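Local coordinates for protein alpha-glucosidase (Pseudoalteromonas sp. K8, PDB 5HQA) that hydrolyses alpha-glucosides as a chloride-activated, calcium-binding member of glycoside hydrolase family 97, at residues F328-P333 and V363-K368; D372-Y377 and L420-L425; G394-I399 and Q413-E418. All coordinates share one frame; numbering follows the deposited sequence.

How the interactions relate
All three contacts lie in the catalytic TIM-barrel region and share two barrel helices, 363-379 and 413-428. Interaction 1 ties the loop 328-333 to the start of the first helix, interaction 2 packs that helix on the second, and interaction 3 sets the hairpin strand 396-399 against the start of the second. Interactions 1 and 2, with centres about 11 Å apart, join where Tyr366 OH lies 3.0 Å from Asn422 ND2, a probable hydrogen bond. Interactions 1 and 3 are linked by the salt bridge from Arg367 NE to Glu418 OE2, 2.9 Å. The acarviosine part of acarbose is about 7 Å from the Phe328 side chain, and the calcium ion about 12 Å from that of Ile396.

Interaction 1 of 3, residues F328-P333 and V363-K368; sequences FSFTQP and VSNYRK
On the substrate side of the TIM barrel, Asn365 meets Phe328 and so fastens a loop between strand 307-310 and helix 339-349 to the first turns of helix 363-379. Asn365 ND2 donates to the backbone O of Phe328 at 3.0 Å. The bond is nearly straight, 171° at the hydrogen, and the acceptor lies in the amide plane while the donor meets a lone pair in the carbonyl plane. With CG anti to the backbone N (chi1 178°), the amide of Asn365 is carried outward to this oxygen. The same carbonyl also accepts from Gln369 NE2, whereas Gln369 OE1 takes the N-H of Phe330. Beside the polar link, Tyr366 turns its edge to the face of Phe330, an edge-to-face pair with centroids 4.8 Å apart and planes inclined at 50°. Tyr366 CD1 sits over the centre of the Phe330 ring, 3.7 Å above its plane. The Tyr366 hydroxyl is engaged by His357. Two amide donors thus satisfy a buried carbonyl, while the aromatic pair adds an apolar contact beside it; the bonds and the ring pair both hold the loop against the helix, which is consistent with a well-defined position.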
loop_
_atom_site.group_PDB
_atom_site.type_symbol
_atom_site.label_atom_id
_atom_site.label_comp_id
_atom_site.label_asym_id
_atom_site.label_seq_id
_atom_site.Cartn_x
_atom_site.Cartn_y
_atom_site.Cartn_z
ATOM N N PHE A 328 10.554 19.831 16.062
ATOM C CA PHE A 328 11.490 18.889 15.455
ATOM C C PHE A 328 12.509 19.627 14.595
ATOM O O PHE A 328 12.149 20.485 13.783
ATOM C CB PHE A 328 10.740 17.876 14.587
ATOM C CG PHE A 328 10.125 16.749 15.353
ATOM C CD1 PHE A 328 10.887 15.988 16.227
ATOM C CD2 PHE A 328 8.784 16.442 15.188
ATOM C CE1 PHE A 328 10.319 14.930 16.931
ATOM C CE2 PHE A 328 8.204 15.392 15.885
ATOM C CZ PHE A 328 8.972 14.634 16.762
ATOM N N SER A 329 13.783 19.296 14.781
ATOM C CA SER A 329 14.828 19.658 13.835
ATOM C C SER A 329 15.101 18.466 12.931
ATOM O O SER A 329 15.162 17.323 13.397
ATOM C CB SER A 329 16.118 20.065 14.554
ATOM O OG SER A 329 17.186 20.232 13.632
ATOM N N PHE A 330 15.260 18.726 11.638
ATOM C CA PHE A 330 15.586 17.660 10.705
ATOM C C PHE A 330 17.029 17.732 10.238
ATOM O O PHE A 330 17.406 17.032 9.294
ATOM C CB PHE A 330 14.599 17.680 9.538
ATOM C CG PHE A 330 13.174 17.489 9.990
ATOM C CD1 PHE A 330 12.701 16.223 10.311
ATOM C CD2 PHE A 330 12.328 18.578 10.155
ATOM C CE1 PHE A 330 11.405 16.039 10.756
ATOM C CE2 PHE A 330 11.018 18.401 10.597
ATOM C CZ PHE A 330 10.559 17.129 10.900
ATOM N N THR A 331 17.852 18.533 10.908
ATOM C CA THR A 331 19.284 18.573 10.647
ATOM C C THR A 331 20.142 18.382 11.885
ATOM O O THR A 331 21.321 18.044 11.736
ATOM C CB THR A 331 19.687 19.909 10.001
ATOM O OG1 THR A 331 19.189 20.989 10.804
ATOM C CG2 THR A 331 19.129 20.027 8.593
ATOM N N GLN A 332 19.609 18.597 13.091
ATOM C CA GLN A 332 20.432 18.623 14.291
ATOM C C GLN A 332 20.251 17.339 15.085
ATOM O O GLN A 332 19.199 17.157 15.716
ATOM C CB GLN A 332 20.075 19.828 15.155
ATOM C CG GLN A 332 20.849 19.883 16.463
ATOM C CD GLN A 332 22.350 20.002 16.236
ATOM O OE1 GLN A 332 22.814 20.908 15.535
ATOM N NE2 GLN A 332 23.117 19.074 16.815
ATOM N N PRO A 333 21.229 16.440 15.110
ATOM C CA PRO A 333 21.105 15.244 15.946
ATOM C C PRO A 333 21.258 15.568 17.423
ATOM O O PRO A 333 21.836 16.585 17.820
ATOM C CB PRO A 333 22.253 14.355 15.458
ATOM C CG PRO A 333 23.266 15.330 14.974
ATOM C CD PRO A 333 22.477 16.435 14.327
ATOM N N VAL A 363 3.549 19.899 8.773
ATOM C CA VAL A 363 4.247 19.757 7.503
ATOM C C VAL A 363 4.966 21.034 7.096
ATOM O O VAL A 363 5.870 20.979 6.253
ATOM C CB VAL A 363 3.281 19.287 6.398
ATOM C CG1 VAL A 363 2.745 17.893 6.750
ATOM C CG2 VAL A 363 2.129 20.279 6.222
ATOM N N SER A 364 4.608 22.180 7.674
ATOM C CA SER A 364 5.311 23.409 7.326
ATOM C C SER A 364 6.680 23.464 7.984
ATOM O O SER A 364 7.648 23.917 7.368
ATOM C CB SER A 364 4.477 24.626 7.723
ATOM O OG SER A 364 3.286 24.677 6.954
ATOM N N ASN A 365 6.774 23.005 9.236
ATOM C CA ASN A 365 8.071 22.906 9.897
ATOM C C ASN A 365 8.992 21.944 9.160
ATOM O O ASN A 365 10.206 22.163 9.093
ATOM C CB ASN A 365 7.887 22.465 11.350
ATOM C CG ASN A 365 9.210 22.297 12.076
ATOM O OD1 ASN A 365 9.992 23.238 12.183
ATOM N ND2 ASN A 365 9.465 21.095 12.586
ATOM N N TYR A 366 8.435 20.864 8.608
ATOM C CA TYR A 366 9.242 19.948 7.806
ATOM C C TYR A 366 9.630 20.588 6.481
ATOM O O TYR A 366 10.797 20.547 6.075
ATOM C CB TYR A 366 8.462 18.655 7.569
ATOM C CG TYR A 366 9.206 17.551 6.837
ATOM C CD1 TYR A 366 10.586 17.400 6.949
ATOM C CD2 TYR A 366 8.510 16.644 6.044
ATOM C CE1 TYR A 366 11.255 16.367 6.281
ATOM C CE2 TYR A 366 9.162 15.614 5.382
ATOM C CZ TYR A 366 10.527 15.480 5.505
ATOM O OH TYR A 366 11.151 14.458 4.830
ATOM N N ARG A 367 8.657 21.195 5.798
ATOM C CA ARG A 367 8.910 21.773 4.482
ATOM C C ARG A 367 10.026 22.811 4.534
ATOM O O ARG A 367 10.886 22.856 3.643
ATOM C CB ARG A 367 7.617 22.388 3.939
ATOM C CG ARG A 367 7.807 23.341 2.776
ATOM C CD ARG A 367 8.001 22.602 1.474
ATOM N NE ARG A 367 6.735 22.109 0.943
ATOM C CZ ARG A 367 6.289 22.334 -0.288
ATOM N NH1 ARG A 367 7.000 23.042 -1.146
ATOM N NH2 ARG A 367 5.130 21.826 -0.663
ATOM N N LYS A 368 10.050 23.643 5.579
ATOM C CA LYS A 368 11.061 24.689 5.620
ATOM C C LYS A 368 12.459 24.127 5.825
ATOM O O LYS A 368 13.430 24.768 5.415
ATOM C CB LYS A 368 10.728 25.726 6.698
ATOM C CG LYS A 368 11.050 25.335 8.120
ATOM C CD LYS A 368 10.405 26.322 9.108
ATOM C CE LYS A 368 10.575 25.874 10.569
ATOM N NZ LYS A 368 9.392 26.214 11.433
#

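Interaction 2 of 3, residues D372-Y377 and L420-L425; sequences DAFALY and LHNVKL
Phe374 reaches from helix 363-379 to Asn422 and Leu425 on helix 413-428, joining two of the helices that surround the parallel barrel strands of the TIM-barrel domain. The apolar part is the ring edge of Phe374 against the branched end of Leu425: Phe374 CD2 meets Leu425 CG at 3.9 Å and Leu425 CD2 at 4.0 Å. The leucine CG lies at the edge of the ring, near its plane. It is anti to the backbone N (chi1 -176°), which carries the branch to that edge. The polar-to-aromatic part involves Asn422, whose ND2 also approaches the ring edge; the two side chains cross at about a right angle, and the amide and ring planes are 38° apart. This is van der Waals packing, since ND2 is not placed over a ring face and its hydrogen-bond partner is Tyr366 OH, about two turns earlier on helix 363-379. The nearest CA pair across the two segments, Phe374 and Leu425, is 8.2 Å apart. Ile433 of strand 432-435 touches both Phe374 and Asn422, so the pair is seated on the barrel wall. At its far end, the phenyl ring brings Phe374 CZ to 3.5 Å from Asn422 ND2.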
loop_
_atom_site.group_PDB
_atom_site.type_symbol
_atom_site.label_atom_id
_atom_site.label_comp_id
_atom_site.label_asym_id
_atom_site.label_seq_id
_atom_site.Cartn_x
_atom_site.Cartn_y
_atom_site.Cartn_z
ATOM N N ASP A 372 17.570 21.308 3.496
ATOM C CA ASP A 372 18.739 21.088 4.343
ATOM C C ASP A 372 18.788 19.654 4.867
ATOM O O ASP A 372 19.872 19.067 4.994
ATOM C CB ASP A 372 18.734 22.077 5.510
ATOM C CG ASP A 372 18.960 23.518 5.064
ATOM O OD1 ASP A 372 19.516 23.733 3.966
ATOM O OD2 ASP A 372 18.590 24.438 5.823
ATOM N N ALA A 373 17.625 19.077 5.189
ATOM C CA ALA A 373 17.589 17.720 5.726
ATOM C C ALA A 373 18.085 16.706 4.700
ATOM O O ALA A 373 18.868 15.808 5.031
ATOM C CB ALA A 373 16.169 17.376 6.181
ATOM N N PHE A 374 17.644 16.837 3.446
ATOM C CA PHE A 374 18.071 15.887 2.423
ATOM C C PHE A 374 19.521 16.121 2.022
ATOM O O PHE A 374 20.238 15.163 1.712
ATOM C CB PHE A 374 17.145 15.964 1.200
ATOM C CG PHE A 374 15.812 15.266 1.396
ATOM C CD1 PHE A 374 15.717 14.121 2.168
ATOM C CD2 PHE A 374 14.657 15.760 0.799
ATOM C CE1 PHE A 374 14.496 13.478 2.352
ATOM C CE2 PHE A 374 13.431 15.121 0.981
ATOM C CZ PHE A 374 13.355 13.980 1.764
ATOM N N ALA A 375 19.976 17.376 2.038
ATOM C CA ALA A 375 21.390 17.638 1.789
ATOM C C ALA A 375 22.258 16.958 2.838
ATOM O O ALA A 375 23.294 16.364 2.509
ATOM C CB ALA A 375 21.653 19.141 1.766
ATOM N N LEU A 376 21.849 17.028 4.106
ATOM C CA LEU A 376 22.590 16.346 5.163
ATOM C C LEU A 376 22.627 14.846 4.911
ATOM O O LEU A 376 23.680 14.207 5.019
ATOM C CB LEU A 376 21.959 16.645 6.524
ATOM C CG LEU A 376 22.480 15.787 7.682
ATOM C CD1 LEU A 376 23.972 16.008 7.903
ATOM C CD2 LEU A 376 21.696 16.070 8.959
ATOM N N TYR A 377 21.479 14.269 4.560
ATOM C CA TYR A 377 21.429 12.835 4.331
ATOM C C TYR A 377 22.242 12.435 3.104
ATOM O O TYR A 377 22.953 11.421 3.135
ATOM C CB TYR A 377 19.978 12.394 4.205
ATOM C CG TYR A 377 19.348 12.044 5.530
ATOM C CD1 TYR A 377 20.130 11.792 6.657
ATOM C CD2 TYR A 377 17.971 11.948 5.653
ATOM C CE1 TYR A 377 19.544 11.449 7.873
ATOM C CE2 TYR A 377 17.381 11.606 6.853
ATOM C CZ TYR A 377 18.160 11.360 7.958
ATOM O OH TYR A 377 17.533 11.016 9.140
ATOM N N LEU A 420 3.987 14.384 -2.716
ATOM C CA LEU A 420 4.732 14.249 -3.961
ATOM C C LEU A 420 5.901 15.223 -4.013
ATOM O O LEU A 420 6.957 14.888 -4.557
ATOM C CB LEU A 420 3.801 14.441 -5.162
ATOM C CG LEU A 420 4.472 14.128 -6.505
ATOM C CD1 LEU A 420 5.002 12.701 -6.517
ATOM C CD2 LEU A 420 3.529 14.365 -7.675
ATOM N N HIS A 421 5.753 16.415 -3.431
ATOM C CA HIS A 421 6.889 17.326 -3.364
ATOM C C HIS A 421 8.050 16.686 -2.619
ATOM O O HIS A 421 9.202 16.769 -3.058
ATOM C CB HIS A 421 6.499 18.634 -2.683
ATOM C CG HIS A 421 7.681 19.459 -2.281
ATOM N ND1 HIS A 421 8.459 20.137 -3.197
ATOM C CD2 HIS A 421 8.249 19.677 -1.070
ATOM C CE1 HIS A 421 9.440 20.756 -2.565
ATOM N NE2 HIS A 421 9.336 20.496 -1.274
ATOM N N ASN A 422 7.753 16.042 -1.488
ATOM C CA ASN A 422 8.775 15.364 -0.692
ATOM C C ASN A 422 9.473 14.277 -1.508
ATOM O O ASN A 422 10.711 14.181 -1.519
ATOM C CB ASN A 422 8.109 14.792 0.567
ATOM C CG ASN A 422 9.075 14.057 1.475
ATOM O OD1 ASN A 422 9.002 12.836 1.608
ATOM N ND2 ASN A 422 9.964 14.798 2.128
ATOM N N VAL A 423 8.690 13.465 -2.222
ATOM C CA VAL A 423 9.245 12.377 -3.030
ATOM C C VAL A 423 10.101 12.924 -4.168
ATOM O O VAL A 423 11.195 12.416 -4.445
ATOM C CB VAL A 423 8.101 11.486 -3.553
ATOM C CG1 VAL A 423 8.597 10.524 -4.626
ATOM C CG2 VAL A 423 7.445 10.730 -2.386
ATOM N N LYS A 424 9.620 13.965 -4.849
ATOM C CA LYS A 424 10.378 14.518 -5.967
ATOM C C LYS A 424 11.660 15.188 -5.491
ATOM O O LYS A 424 12.706 15.077 -6.144
ATOM C CB LYS A 424 9.521 15.518 -6.739
ATOM C CG LYS A 424 8.449 14.917 -7.625
ATOM C CD LYS A 424 7.573 16.050 -8.123
ATOM C CE LYS A 424 6.838 15.716 -9.387
ATOM N NZ LYS A 424 5.970 16.866 -9.779
ATOM N N LEU A 425 11.596 15.912 -4.375
ATOM C CA LEU A 425 12.811 16.510 -3.831
ATOM C C LEU A 425 13.793 15.432 -3.381
ATOM O O LEU A 425 15.002 15.540 -3.630
ATOM C CB LEU A 425 12.469 17.450 -2.676
ATOM C CG LEU A 425 13.658 18.203 -2.078
ATOM C CD1 LEU A 425 14.345 19.033 -3.145
ATOM C CD2 LEU A 425 13.201 19.089 -0.934
#

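Interaction 3 of 3, residues G394-I399 and Q413-E418; sequences GNIKRI and QFMVNE
Arg398 lies over one face of the Phe414 ring, with its aliphatic chain rather than its charge making the close approach. Arg398 CD stands 3.4 Å above the Phe414 ring plane, displaced toward the rim, a CH-pi contact over the face. The guanidinium is tilted 39° to the ring, and with Arg398 CZ 5.2 Å from the Phe414 ring centroid any cation-pi attraction is weak at most. A chi1 of 70° puts CG of Arg398 between the backbone N and the carbonyl carbon, and the chain then runs extended to NE, which forms a salt bridge with Glu408 of the partner strand 405-408. That strand and 396-399 form a two-stranded antiparallel hairpin within the barrel's catalytic region, leading into helix 413-428; the axes of strand 396-399 and helix segment 413-418 are 11.0 Å apart and inclined at 83°. Ile396, two residues before Arg398 and likewise turned to the helix, faces Met415 tip to tip, its CG2 3.8 Å from Met415 SD. Bends at chi2 and chi3 fold the Met415 chain, and its CG and SD are the atoms that meet Ile396. Ile396 CG2 also sits at the edge of the Phe414 ring, 4.5 Å from Phe414 CE2, while Val363 of helix 363-379 touches Ile396, Phe414 and Met415.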
loop_
_atom_site.group_PDB
_atom_site.type_symbol
_atom_site.label_atom_id
_atom_site.label_comp_id
_atom_site.label_asym_id
_atom_site.label_seq_id
_atom_site.Cartn_x
_atom_site.Cartn_y
_atom_site.Cartn_z
ATOM N N GLY A 394 -7.702 14.718 9.875
ATOM C CA GLY A 394 -8.043 16.121 9.732
ATOM C C GLY A 394 -7.162 17.089 10.492
ATOM O O GLY A 394 -7.485 18.280 10.536
ATOM N N ASN A 395 -6.050 16.634 11.085
ATOM C CA ASN A 395 -5.239 17.504 11.937
ATOM C C ASN A 395 -3.789 17.626 11.472
ATOM O O ASN A 395 -2.897 17.914 12.276
ATOM C CB ASN A 395 -5.302 17.038 13.389
ATOM C CG ASN A 395 -6.575 17.470 14.060
ATOM O OD1 ASN A 395 -6.658 18.573 14.583
ATOM N ND2 ASN A 395 -7.601 16.625 14.002
ATOM N N ILE A 396 -3.532 17.432 10.177
ATOM C CA ILE A 396 -2.313 17.983 9.601
ATOM C C ILE A 396 -2.282 19.477 9.909
ATOM O O ILE A 396 -3.294 20.172 9.781
ATOM C CB ILE A 396 -2.271 17.730 8.082
ATOM C CG1 ILE A 396 -2.054 16.243 7.771
ATOM C CG2 ILE A 396 -1.195 18.605 7.412
ATOM C CD1 ILE A 396 -0.651 15.739 8.106
ATOM N N LYS A 397 -1.126 19.978 10.325
ATOM C CA LYS A 397 -0.954 21.399 10.593
ATOM C C LYS A 397 -0.088 22.017 9.503
ATOM O O LYS A 397 1.033 21.551 9.255
ATOM C CB LYS A 397 -0.320 21.623 11.963
ATOM C CG LYS A 397 -0.061 23.088 12.296
ATOM C CD LYS A 397 0.605 23.201 13.665
ATOM C CE LYS A 397 0.977 24.623 13.986
ATOM N NZ LYS A 397 1.507 24.737 15.370
ATOM N N ARG A 398 -0.607 23.058 8.849
ATOM C CA ARG A 398 0.194 23.890 7.960
ATOM C C ARG A 398 0.064 25.343 8.390
ATOM O O ARG A 398 -0.900 25.735 9.050
ATOM C CB ARG A 398 -0.221 23.740 6.491
ATOM C CG ARG A 398 -1.581 24.335 6.179
ATOM C CD ARG A 398 -1.959 24.129 4.718
ATOM N NE ARG A 398 -3.269 24.703 4.429
ATOM C CZ ARG A 398 -3.454 25.895 3.867
ATOM N NH1 ARG A 398 -4.686 26.335 3.648
ATOM N NH2 ARG A 398 -2.408 26.637 3.517
ATOM N N ILE A 399 1.065 26.137 8.022
ATOM C CA ILE A 399 1.056 27.578 8.237
ATOM C C ILE A 399 0.840 28.221 6.877
ATOM O O ILE A 399 1.626 27.990 5.950
ATOM C CB ILE A 399 2.364 28.065 8.876
ATOM C CG1 ILE A 399 2.656 27.292 10.163
ATOM C CG2 ILE A 399 2.283 29.547 9.159
ATOM C CD1 ILE A 399 1.624 27.495 11.247
ATOM N N GLN A 413 -6.246 17.438 -1.361
ATOM C CA GLN A 413 -5.361 17.905 -2.430
ATOM C C GLN A 413 -4.078 18.522 -1.874
ATOM O O GLN A 413 -2.987 18.294 -2.411
ATOM C CB GLN A 413 -6.096 18.915 -3.313
ATOM C CG GLN A 413 -5.236 19.547 -4.403
ATOM C CD GLN A 413 -5.998 20.596 -5.188
ATOM O OE1 GLN A 413 -6.918 21.230 -4.667
ATOM N NE2 GLN A 413 -5.630 20.778 -6.451
ATOM N N PHE A 414 -4.186 19.307 -0.797
ATOM C CA PHE A 414 -2.994 19.929 -0.227
ATOM C C PHE A 414 -1.941 18.884 0.130
ATOM O O PHE A 414 -0.770 19.009 -0.247
ATOM C CB PHE A 414 -3.348 20.755 1.014
ATOM C CG PHE A 414 -2.134 21.201 1.778
ATOM C CD1 PHE A 414 -1.374 22.278 1.324
ATOM C CD2 PHE A 414 -1.710 20.508 2.910
ATOM C CE1 PHE A 414 -0.226 22.672 2.005
ATOM C CE2 PHE A 414 -0.558 20.898 3.594
ATOM C CZ PHE A 414 0.179 21.978 3.138
ATOM N N MET A 415 -2.336 17.849 0.880
ATOM C CA MET A 415 -1.356 16.853 1.307
ATOM C C MET A 415 -0.936 15.951 0.156
ATOM O O MET A 415 0.229 15.529 0.091
ATOM C CB MET A 415 -1.895 16.024 2.476
ATOM C CG MET A 415 -1.681 16.712 3.827
ATOM S SD MET A 415 0.064 17.083 4.152
ATOM C CE MET A 415 0.809 15.455 4.172
ATOM N N VAL A 416 -1.863 15.629 -0.755
ATOM C CA VAL A 416 -1.484 14.872 -1.950
ATOM C C VAL A 416 -0.298 15.545 -2.632
ATOM O O VAL A 416 0.704 14.900 -2.964
ATOM C CB VAL A 416 -2.687 14.725 -2.902
ATOM C CG1 VAL A 416 -2.224 14.340 -4.319
ATOM C CG2 VAL A 416 -3.676 13.696 -2.351
ATOM N N ASN A 417 -0.370 16.868 -2.785
ATOM C CA ASN A 417 0.733 17.604 -3.392
ATOM C C ASN A 417 1.946 17.675 -2.470
ATOM O O ASN A 417 3.091 17.656 -2.946
ATOM C CB ASN A 417 0.269 19.010 -3.774
ATOM C CG ASN A 417 -0.670 19.003 -4.969
ATOM O OD1 ASN A 417 -0.667 18.049 -5.754
ATOM N ND2 ASN A 417 -1.482 20.055 -5.111
ATOM N N GLU A 418 1.714 17.755 -1.159
ATOM C CA GLU A 418 2.806 17.820 -0.196
ATOM C C GLU A 418 3.632 16.535 -0.204
ATOM O O GLU A 418 4.869 16.582 -0.169
ATOM C CB GLU A 418 2.230 18.103 1.193
ATOM C CG GLU A 418 3.229 18.618 2.201
ATOM C CD GLU A 418 3.763 20.008 1.874
ATOM O OE1 GLU A 418 3.034 20.838 1.282
ATOM O OE2 GLU A 418 4.936 20.262 2.216
#